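Peptidase, zinc-dependent (Methanocorpusculum labreanum, PDB 3LMC) is probably a zinc-dependent metallopeptidase of family M54, holding a zinc ion and a separate four-cysteine iron site. Local coordinates at residues Gly2-Phe6 / Leu27-Arg33; Pro122-Asn127 / Leu139-Ile143; Ala53-Leu58 / Gly109-Pro113. All blocks are in the same frame, centred on the assembly; numbering follows the deposited sequence.

Contact 1: residues Gly2-Phe6 / Leu27-Arg33; sequences GIHLF and LEMPVSR
Leu27 lies at the end of helix 16-27 and brings its CD1 to within 4.4 Å of Ile3 CD1. Glu28, with positive phi, then closes the helix in a Schellman motif and frees the chain to turn back beside strand 3-7. The side chain of Met29, a selenomethionine, runs across that of Ile3 at about a right angle; its methyl is modelled implausibly close to Ile3 and carries no weight. Ile3 can face both residues because CG1 stands anti to the carbonyl carbon (chi1 -61°) and the chain runs on extended to CD1, while Ile151 and Phe155 close in from elsewhere in the fold. A water links the two chains at Pro30, donating to Pro30 O and accepting from Ile3 N. Val31 spreads its two methyls along the same face: CG2 lies 4.1 Å from Ile3 CG2, and CG1 is equally far from Leu5 CB.

True parallel pairing is carried by Ser32, which straddles His4. Its N gives a 2.8 Å bond to Ile3 O, and its O takes one of 2.7 Å from Leu5 N, both nearly straight. On the other face of the sheet, a second water joins Ser32 OG to His4 ND1, lying in the plane of the ring, whose NE2 is bonded to Glu89. Arg33 pairs with Leu5 and completes the beta-alpha-beta unit at the sheet edge. The chemistry of the contact is divided by face: Ile3, Leu5 and Val31 meet through hydrocarbon on one, with Arg33 at its exposed end, whereas on the other His4 and Ser32 meet through a water.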
loop_
_atom_site.group_PDB
_atom_site.type_symbol
_atom_site.label_atom_id
_atom_site.label_comp_id
_atom_site.label_asym_id
_atom_site.label_seq_id
_atom_site.Cartn_x
_atom_site.Cartn_y
_atom_site.Cartn_z
ATOM N N GLY A 2 3.537 10.172 -10.075
ATOM C CA GLY A 2 3.486 8.786 -10.497
ATOM C C GLY A 2 3.137 7.925 -9.296
ATOM O O GLY A 2 3.219 8.384 -8.154
ATOM N N ILE A 3 2.750 6.682 -9.549
ATOM C CA ILE A 3 2.431 5.753 -8.469
ATOM C C ILE A 3 3.287 4.513 -8.628
ATOM O O ILE A 3 3.273 3.878 -9.685
ATOM C CB ILE A 3 0.945 5.357 -8.469
ATOM C CG1 ILE A 3 0.067 6.594 -8.274
ATOM C CG2 ILE A 3 0.648 4.364 -7.349
ATOM C CD1 ILE A 3 -1.389 6.288 -8.433
ATOM N N HIS A 4 4.033 4.187 -7.575
ATOM C CA HIS A 4 5.008 3.104 -7.606
ATOM C C HIS A 4 4.646 2.018 -6.598
ATOM O O HIS A 4 4.537 2.283 -5.401
ATOM C CB HIS A 4 6.409 3.648 -7.303
ATOM C CG HIS A 4 6.799 4.825 -8.146
ATOM N ND1 HIS A 4 7.645 4.720 -9.232
ATOM C CD2 HIS A 4 6.475 6.138 -8.053
ATOM C CE1 HIS A 4 7.813 5.911 -9.778
ATOM N NE2 HIS A 4 7.116 6.790 -9.080
ATOM N N LEU A 5 4.439 0.801 -7.091
ATOM C CA LEU A 5 4.166 -0.340 -6.221
ATOM C C LEU A 5 5.517 -0.958 -5.885
ATOM O O LEU A 5 6.144 -1.590 -6.745
ATOM C CB LEU A 5 3.294 -1.378 -6.942
ATOM C CG LEU A 5 2.941 -2.624 -6.129
ATOM C CD1 LEU A 5 2.054 -2.253 -4.959
ATOM C CD2 LEU A 5 2.249 -3.696 -6.999
ATOM N N PHE A 6 5.985 -0.747 -4.655
ATOM C CA PHE A 6 7.216 -1.372 -4.220
ATOM C C PHE A 6 6.886 -2.717 -3.585
ATOM O O PHE A 6 6.534 -2.794 -2.394
ATOM C CB PHE A 6 8.009 -0.504 -3.221
ATOM C CG PHE A 6 9.390 -1.062 -2.917
ATOM C CD1 PHE A 6 10.505 -0.241 -2.889
ATOM C CD2 PHE A 6 9.572 -2.435 -2.715
ATOM C CE1 PHE A 6 11.771 -0.772 -2.639
ATOM C CE2 PHE A 6 10.830 -2.972 -2.469
ATOM C CZ PHE A 6 11.929 -2.143 -2.433
ATOM N N LEU A 27 -7.805 2.419 -9.730
ATOM C CA LEU A 27 -7.402 3.807 -9.516
ATOM C C LEU A 27 -7.564 4.640 -10.804
ATOM O O LEU A 27 -7.685 5.871 -10.751
ATOM C CB LEU A 27 -5.948 3.865 -9.042
ATOM C CG LEU A 27 -5.630 3.274 -7.664
ATOM C CD1 LEU A 27 -4.130 3.026 -7.515
ATOM C CD2 LEU A 27 -6.133 4.167 -6.535
ATOM N N GLU A 28 -7.571 3.961 -11.950
ATOM C CA GLU A 28 -7.618 4.635 -13.244
ATOM C C GLU A 28 -6.389 5.521 -13.388
ATOM O O GLU A 28 -6.501 6.682 -13.793
ATOM C CB GLU A 28 -8.894 5.478 -13.389
ATOM C CG GLU A 28 -10.126 4.688 -13.791
ATOM C CD GLU A 28 -11.425 5.492 -13.659
ATOM O OE1 GLU A 28 -11.397 6.606 -13.097
ATOM O OE2 GLU A 28 -12.479 5.006 -14.117
HETATM N N MSE A 29 -5.228 4.956 -13.054
HETATM C CA MSE A 29 -3.946 5.655 -13.071
HETATM C C MSE A 29 -2.827 4.643 -13.329
HETATM O O MSE A 29 -2.892 3.504 -12.858
HETATM C CB MSE A 29 -3.684 6.345 -11.721
HETATM C CG MSE A 29 -4.772 7.329 -11.258
HETATM SE SE MSE A 29 -4.259 8.358 -9.633
HETATM C CE MSE A 29 -4.458 6.976 -8.289
ATOM N N PRO A 30 -1.793 5.051 -14.079
ATOM C CA PRO A 30 -0.663 4.149 -14.346
ATOM C C PRO A 30 0.079 3.851 -13.054
ATOM O O PRO A 30 0.255 4.743 -12.231
ATOM C CB PRO A 30 0.233 4.968 -15.267
ATOM C CG PRO A 30 -0.104 6.385 -14.948
ATOM C CD PRO A 30 -1.581 6.394 -14.644
ATOM N N VAL A 31 0.487 2.602 -12.883
ATOM C CA VAL A 31 1.163 2.157 -11.678
ATOM C C VAL A 31 2.402 1.387 -12.102
ATOM O O VAL A 31 2.307 0.400 -12.839
ATOM C CB VAL A 31 0.236 1.232 -10.846
ATOM C CG1 VAL A 31 0.990 0.582 -9.681
ATOM C CG2 VAL A 31 -0.962 2.000 -10.349
ATOM N N SER A 32 3.565 1.845 -11.657
ATOM C CA SER A 32 4.824 1.192 -11.992
ATOM C C SER A 32 5.217 0.189 -10.913
ATOM O O SER A 32 5.070 0.465 -9.723
ATOM C CB SER A 32 5.929 2.230 -12.176
ATOM O OG SER A 32 7.191 1.597 -12.353
ATOM N N ARG A 33 5.728 -0.960 -11.343
ATOM C CA ARG A 33 5.997 -2.087 -10.464
ATOM C C ARG A 33 7.488 -2.267 -10.196
ATOM O O ARG A 33 8.293 -2.319 -11.126
ATOM C CB ARG A 33 5.432 -3.356 -11.098
ATOM C CG ARG A 33 5.426 -4.570 -10.200
ATOM C CD ARG A 33 4.651 -5.688 -10.860
ATOM N NE ARG A 33 5.364 -6.249 -11.998
ATOM C CZ ARG A 33 5.095 -5.971 -13.268
ATOM N NH1 ARG A 33 4.119 -5.120 -13.584
ATOM N NH2 ARG A 33 5.807 -6.553 -14.223
HETATM O O HOH W 1 2.651 6.255 -12.392
HETATM O O HOH W 2 9.131 2.584 -10.397
#

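Contact 2: residues Pro122-Asn127 / Leu139-Ile143; sequences PHRLQN and LIDRI
Arg142 NH1 is held by two oxygens of the loop that leads from strand 117-120 into helix 136-154, the helix whose HExxH pattern supplies zinc ligands His149 and His153. One is Asn127 OD1, 3.0 Å from NH1 along an almost perfectly straight N-H (178°). It lies at the guanidinium edge, in that group's plane, although the nitrogen sits above the plane of the Asn127 amide. The two flat groups are turned 51° from each other. The second oxygen, Leu125 O, is 2.9 Å from NH1, but the bond is bent and weak.

Arg142 reaches both by putting CG anti to its carbonyl carbon (chi1 -66°) and running extended to NE, which carries CD to 3.1 Å from Leu125 O and NH1 on to Asn127. Nearer the helix, its CB rests 4.1 Å from Leu125 CB. NH2 makes a salt bridge to Asp177, which ties helix 173-178 into the same junction. A leucine in its place would probably leave Asp177 without its ion-pair mate and Asn127 OD1 without this donor, letting the Asn127 end of the loop move more freely.

Beside these polar bonds the loop packs on the helix through hydrocarbon. Leu139 points CD1 at Leu125 CB, 3.6 Å away, and the same methyl nears the Gln126 backbone. The loop's own tight turn is fastened by Pro122 O, which accepts from both Leu125 N and Gln126 N, and Gln126 NE2 bonds back to His123 O. Farther along the helix, Ile143 CD1 meets the Pro122 ring at CG, 3.7 Å away.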
loop_
_atom_site.group_PDB
_atom_site.type_symbol
_atom_site.label_atom_id
_atom_site.label_comp_id
_atom_site.label_asym_id
_atom_site.label_seq_id
_atom_site.Cartn_x
_atom_site.Cartn_y
_atom_site.Cartn_z
ATOM N N PRO A 122 0.509 -8.267 3.432
ATOM C CA PRO A 122 -0.328 -9.441 3.169
ATOM C C PRO A 122 -0.302 -10.448 4.319
ATOM O O PRO A 122 -0.957 -11.487 4.204
ATOM C CB PRO A 122 0.310 -10.050 1.924
ATOM C CG PRO A 122 1.058 -8.923 1.274
ATOM C CD PRO A 122 1.587 -8.132 2.441
ATOM N N HIS A 123 0.409 -10.152 5.411
ATOM C CA HIS A 123 0.564 -11.150 6.481
ATOM C C HIS A 123 -0.765 -11.685 6.997
ATOM O O HIS A 123 -0.897 -12.875 7.245
ATOM C CB HIS A 123 1.382 -10.614 7.651
ATOM C CG HIS A 123 1.806 -11.680 8.618
ATOM N ND1 HIS A 123 1.224 -11.837 9.858
ATOM C CD2 HIS A 123 2.733 -12.662 8.511
ATOM C CE1 HIS A 123 1.796 -12.848 10.488
ATOM N NE2 HIS A 123 2.712 -13.370 9.691
ATOM N N ARG A 124 -1.748 -10.805 7.171
ATOM C CA ARG A 124 -3.072 -11.230 7.612
ATOM C C ARG A 124 -4.110 -11.295 6.491
ATOM O O ARG A 124 -5.300 -11.524 6.751
ATOM C CB ARG A 124 -3.560 -10.324 8.733
ATOM C CG ARG A 124 -2.718 -10.484 10.003
ATOM C CD ARG A 124 -3.221 -9.601 11.120
ATOM N NE ARG A 124 -2.269 -9.540 12.222
ATOM C CZ ARG A 124 -2.552 -9.838 13.482
ATOM N NH1 ARG A 124 -3.770 -10.242 13.822
ATOM N NH2 ARG A 124 -1.617 -9.713 14.413
ATOM N N LEU A 125 -3.656 -11.091 5.255
ATOM C CA LEU A 125 -4.519 -11.181 4.077
ATOM C C LEU A 125 -4.449 -12.571 3.461
ATOM O O LEU A 125 -5.425 -13.054 2.881
ATOM C CB LEU A 125 -4.116 -10.128 3.031
ATOM C CG LEU A 125 -4.103 -8.691 3.552
ATOM C CD1 LEU A 125 -3.797 -7.650 2.439
ATOM C CD2 LEU A 125 -5.436 -8.371 4.241
ATOM N N GLN A 126 -3.289 -13.210 3.598
ATOM C CA GLN A 126 -3.077 -14.560 3.111
ATOM C C GLN A 126 -3.990 -15.575 3.821
ATOM O O GLN A 126 -4.136 -15.552 5.049
ATOM C CB GLN A 126 -1.596 -14.947 3.283
ATOM C CG GLN A 126 -1.103 -14.892 4.725
ATOM C CD GLN A 126 0.314 -15.436 4.889
ATOM O OE1 GLN A 126 0.848 -16.110 3.995
ATOM N NE2 GLN A 126 0.926 -15.152 6.038
ATOM N N ASN A 127 -4.619 -16.449 3.045
ATOM C CA ASN A 127 -5.359 -17.577 3.614
ATOM C C ASN A 127 -4.540 -18.333 4.678
ATOM O O ASN A 127 -5.066 -18.743 5.709
ATOM C CB ASN A 127 -5.752 -18.570 2.510
ATOM C CG ASN A 127 -7.146 -18.327 1.945
ATOM O OD1 ASN A 127 -7.790 -17.317 2.225
ATOM N ND2 ASN A 127 -7.621 -19.277 1.136
ATOM N N LEU A 139 -5.778 -13.620 -2.514
ATOM C CA LEU A 139 -4.747 -12.736 -1.983
ATOM C C LEU A 139 -4.569 -11.488 -2.852
ATOM O O LEU A 139 -4.368 -10.394 -2.322
ATOM C CB LEU A 139 -3.406 -13.452 -1.813
ATOM C CG LEU A 139 -2.335 -12.568 -1.149
ATOM C CD1 LEU A 139 -2.864 -11.903 0.138
ATOM C CD2 LEU A 139 -1.031 -13.353 -0.868
ATOM N N ILE A 140 -4.621 -11.661 -4.176
ATOM C CA ILE A 140 -4.603 -10.532 -5.115
ATOM C C ILE A 140 -5.791 -9.603 -4.836
ATOM O O ILE A 140 -5.635 -8.381 -4.709
ATOM C CB ILE A 140 -4.672 -11.027 -6.584
ATOM C CG1 ILE A 140 -3.405 -11.804 -6.960
ATOM C CG2 ILE A 140 -4.892 -9.841 -7.554
ATOM C CD1 ILE A 140 -3.519 -12.590 -8.276
ATOM N N ASP A 141 -6.984 -10.182 -4.721
ATOM C CA ASP A 141 -8.178 -9.393 -4.413
ATOM C C ASP A 141 -7.937 -8.516 -3.202
ATOM O O ASP A 141 -8.251 -7.327 -3.214
ATOM C CB ASP A 141 -9.371 -10.277 -4.071
ATOM C CG ASP A 141 -9.912 -11.030 -5.261
ATOM O OD1 ASP A 141 -9.619 -10.647 -6.411
ATOM O OD2 ASP A 141 -10.642 -12.015 -5.029
ATOM N N ARG A 142 -7.433 -9.126 -2.135
ATOM C CA ARG A 142 -7.289 -8.422 -0.864
ATOM C C ARG A 142 -6.237 -7.324 -0.916
ATOM O O ARG A 142 -6.496 -6.197 -0.474
ATOM C CB ARG A 142 -6.994 -9.416 0.254
ATOM C CG ARG A 142 -8.168 -10.341 0.518
ATOM C CD ARG A 142 -7.752 -11.531 1.403
ATOM N NE ARG A 142 -8.913 -12.335 1.753
ATOM C CZ ARG A 142 -8.887 -13.655 1.930
ATOM N NH1 ARG A 142 -7.750 -14.334 1.793
ATOM N NH2 ARG A 142 -10.011 -14.298 2.230
ATOM N N ILE A 143 -5.072 -7.628 -1.485
ATOM C CA ILE A 143 -4.011 -6.619 -1.600
ATOM C C ILE A 143 -4.428 -5.437 -2.462
ATOM O O ILE A 143 -4.069 -4.301 -2.181
ATOM C CB ILE A 143 -2.724 -7.188 -2.203
ATOM C CG1 ILE A 143 -2.203 -8.341 -1.341
ATOM C CG2 ILE A 143 -1.659 -6.076 -2.341
ATOM C CD1 ILE A 143 -0.917 -8.960 -1.863
#

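Contact 3: residues Ala53-Leu58 / Gly109-Pro113; sequences AVKVLL and GLAYP
Leu57 turns CG anti to its carbonyl carbon (chi1 -68°), while Leu110 on the facing strand sets CG anti to its backbone N (chi1 -166°); these first torsions aim the two branches at each other, and Leu57 CD1 meets Leu110 CD2 at 4.0 Å. The pair sits where helix 53-66 packs on strand 106-112, the antiparallel edge strand of a mixed sheet whose 2-1-3-5-4 order is consistent with the metzincin fold expected of family M54. The short helical and strand axes run 8.9 Å apart and 49° askew, with no hydrogen bond between the segments.

Leu110 CD2 is the hub. Ala53 CB touches it at 3.8 Å, the Val54 side chain crosses that of Leu110 at a slant with CG2 4.1 Å from CD2, and Leu57 bears on it from the next helical turn. Leu57 CD1 also lies over the strand backbone at the Ala111-Tyr112 peptide and against Tyr112 CB.

Ala111 points its CB the other way, onto Glu150 and the zinc ligand His153, so this edge strand is sandwiched between helix 53-66 and the helix of the metal site. At the outer end, Leu58 leans obliquely on the Tyr112 ring, with CD2 3.5 Å from CE1.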
loop_
_atom_site.group_PDB
_atom_site.type_symbol
_atom_site.label_atom_id
_atom_site.label_comp_id
_atom_site.label_asym_id
_atom_site.label_seq_id
_atom_site.Cartn_x
_atom_site.Cartn_y
_atom_site.Cartn_z
ATOM N N ALA A 53 4.431 0.552 11.800
ATOM C CA ALA A 53 4.322 0.982 10.405
ATOM C C ALA A 53 4.653 2.458 10.208
ATOM O O ALA A 53 5.029 2.880 9.104
ATOM C CB ALA A 53 2.953 0.664 9.854
ATOM N N VAL A 54 4.512 3.254 11.265
ATOM C CA VAL A 54 4.839 4.679 11.157
ATOM C C VAL A 54 6.326 4.840 10.863
ATOM O O VAL A 54 6.706 5.593 9.978
ATOM C CB VAL A 54 4.465 5.469 12.426
ATOM C CG1 VAL A 54 4.904 6.918 12.285
ATOM C CG2 VAL A 54 2.953 5.388 12.690
ATOM N N LYS A 55 7.163 4.095 11.579
ATOM C CA LYS A 55 8.602 4.107 11.328
ATOM C C LYS A 55 8.975 3.616 9.942
ATOM O O LYS A 55 9.858 4.187 9.295
ATOM C CB LYS A 55 9.345 3.304 12.389
ATOM C CG LYS A 55 9.508 4.077 13.682
ATOM C CD LYS A 55 10.317 3.314 14.700
ATOM C CE LYS A 55 10.432 4.123 15.980
ATOM N NZ LYS A 55 11.211 3.389 16.996
ATOM N N VAL A 56 8.305 2.563 9.479
ATOM C CA VAL A 56 8.580 2.049 8.138
ATOM C C VAL A 56 8.235 3.125 7.099
ATOM O O VAL A 56 8.965 3.321 6.136
ATOM C CB VAL A 56 7.806 0.740 7.842
ATOM C CG1 VAL A 56 8.131 0.227 6.438
ATOM C CG2 VAL A 56 8.130 -0.354 8.905
ATOM N N LEU A 57 7.139 3.848 7.308
ATOM C CA LEU A 57 6.720 4.838 6.328
ATOM C C LEU A 57 7.726 6.000 6.227
ATOM O O LEU A 57 8.027 6.483 5.129
ATOM C CB LEU A 57 5.300 5.327 6.628
ATOM C CG LEU A 57 4.176 4.303 6.436
ATOM C CD1 LEU A 57 2.853 4.859 6.931
ATOM C CD2 LEU A 57 4.046 3.885 4.967
ATOM N N LEU A 58 8.257 6.426 7.370
ATOM C CA LEU A 58 9.282 7.476 7.406
ATOM C C LEU A 58 10.546 6.998 6.690
ATOM O O LEU A 58 11.169 7.739 5.922
ATOM C CB LEU A 58 9.623 7.847 8.861
ATOM C CG LEU A 58 8.464 8.406 9.694
ATOM C CD1 LEU A 58 8.901 8.746 11.119
ATOM C CD2 LEU A 58 7.891 9.639 9.014
ATOM N N GLY A 109 -2.792 -2.216 6.727
ATOM C CA GLY A 109 -2.015 -1.215 6.008
ATOM C C GLY A 109 -2.100 0.144 6.669
ATOM O O GLY A 109 -2.810 0.307 7.655
ATOM N N LEU A 110 -1.394 1.131 6.119
ATOM C CA LEU A 110 -1.370 2.457 6.706
ATOM C C LEU A 110 -0.843 3.440 5.676
ATOM O O LEU A 110 -0.088 3.056 4.784
ATOM C CB LEU A 110 -0.461 2.466 7.931
ATOM C CG LEU A 110 -0.560 3.668 8.859
ATOM C CD1 LEU A 110 -1.946 3.708 9.481
ATOM C CD2 LEU A 110 0.490 3.577 9.934
ATOM N N ALA A 111 -1.229 4.705 5.797
ATOM C CA ALA A 111 -0.789 5.718 4.837
ATOM C C ALA A 111 -0.274 6.929 5.586
ATOM O O ALA A 111 -0.730 7.208 6.694
ATOM C CB ALA A 111 -1.941 6.112 3.926
ATOM N N TYR A 112 0.697 7.625 4.988
ATOM C CA TYR A 112 1.221 8.875 5.525
ATOM C C TYR A 112 1.041 9.918 4.431
ATOM O O TYR A 112 1.969 10.199 3.670
ATOM C CB TYR A 112 2.701 8.737 5.869
ATOM C CG TYR A 112 3.236 9.788 6.830
ATOM C CD1 TYR A 112 3.995 9.419 7.938
ATOM C CD2 TYR A 112 2.975 11.139 6.639
ATOM C CE1 TYR A 112 4.492 10.363 8.824
ATOM C CE2 TYR A 112 3.464 12.099 7.524
ATOM C CZ TYR A 112 4.227 11.701 8.613
ATOM O OH TYR A 112 4.718 12.633 9.502
ATOM N N PRO A 113 -0.166 10.484 4.337
ATOM C CA PRO A 113 -0.542 11.318 3.193
ATOM C C PRO A 113 0.437 12.458 2.962
ATOM O O PRO A 113 0.748 12.793 1.811
ATOM C CB PRO A 113 -1.913 11.868 3.599
ATOM C CG PRO A 113 -2.469 10.826 4.527
ATOM C CD PRO A 113 -1.260 10.354 5.312
#

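How the contacts relate
Going from the N terminus, contact 1 closes first, joining strand 3-7 to strand 31-34 around helix 16-27. Contact 3 comes next and spans the longest stretch: fifty residues, mostly helices and short strands, separate helix 53-66 from the other edge of the same five-stranded sheet. Contact 2 opens only after that and closes a short loop between strand 117-120 and helix 136-154. The three loops follow one another along the chain, neither nesting nor crossing; their centres lie 18 to 19 Å apart and the contacts do not touch. Between them they join strand 31-34 to its neighbour at one sheet edge, lay helix 53-66 on the other, and pack the loop on the N-terminal part of the zinc-binding helix.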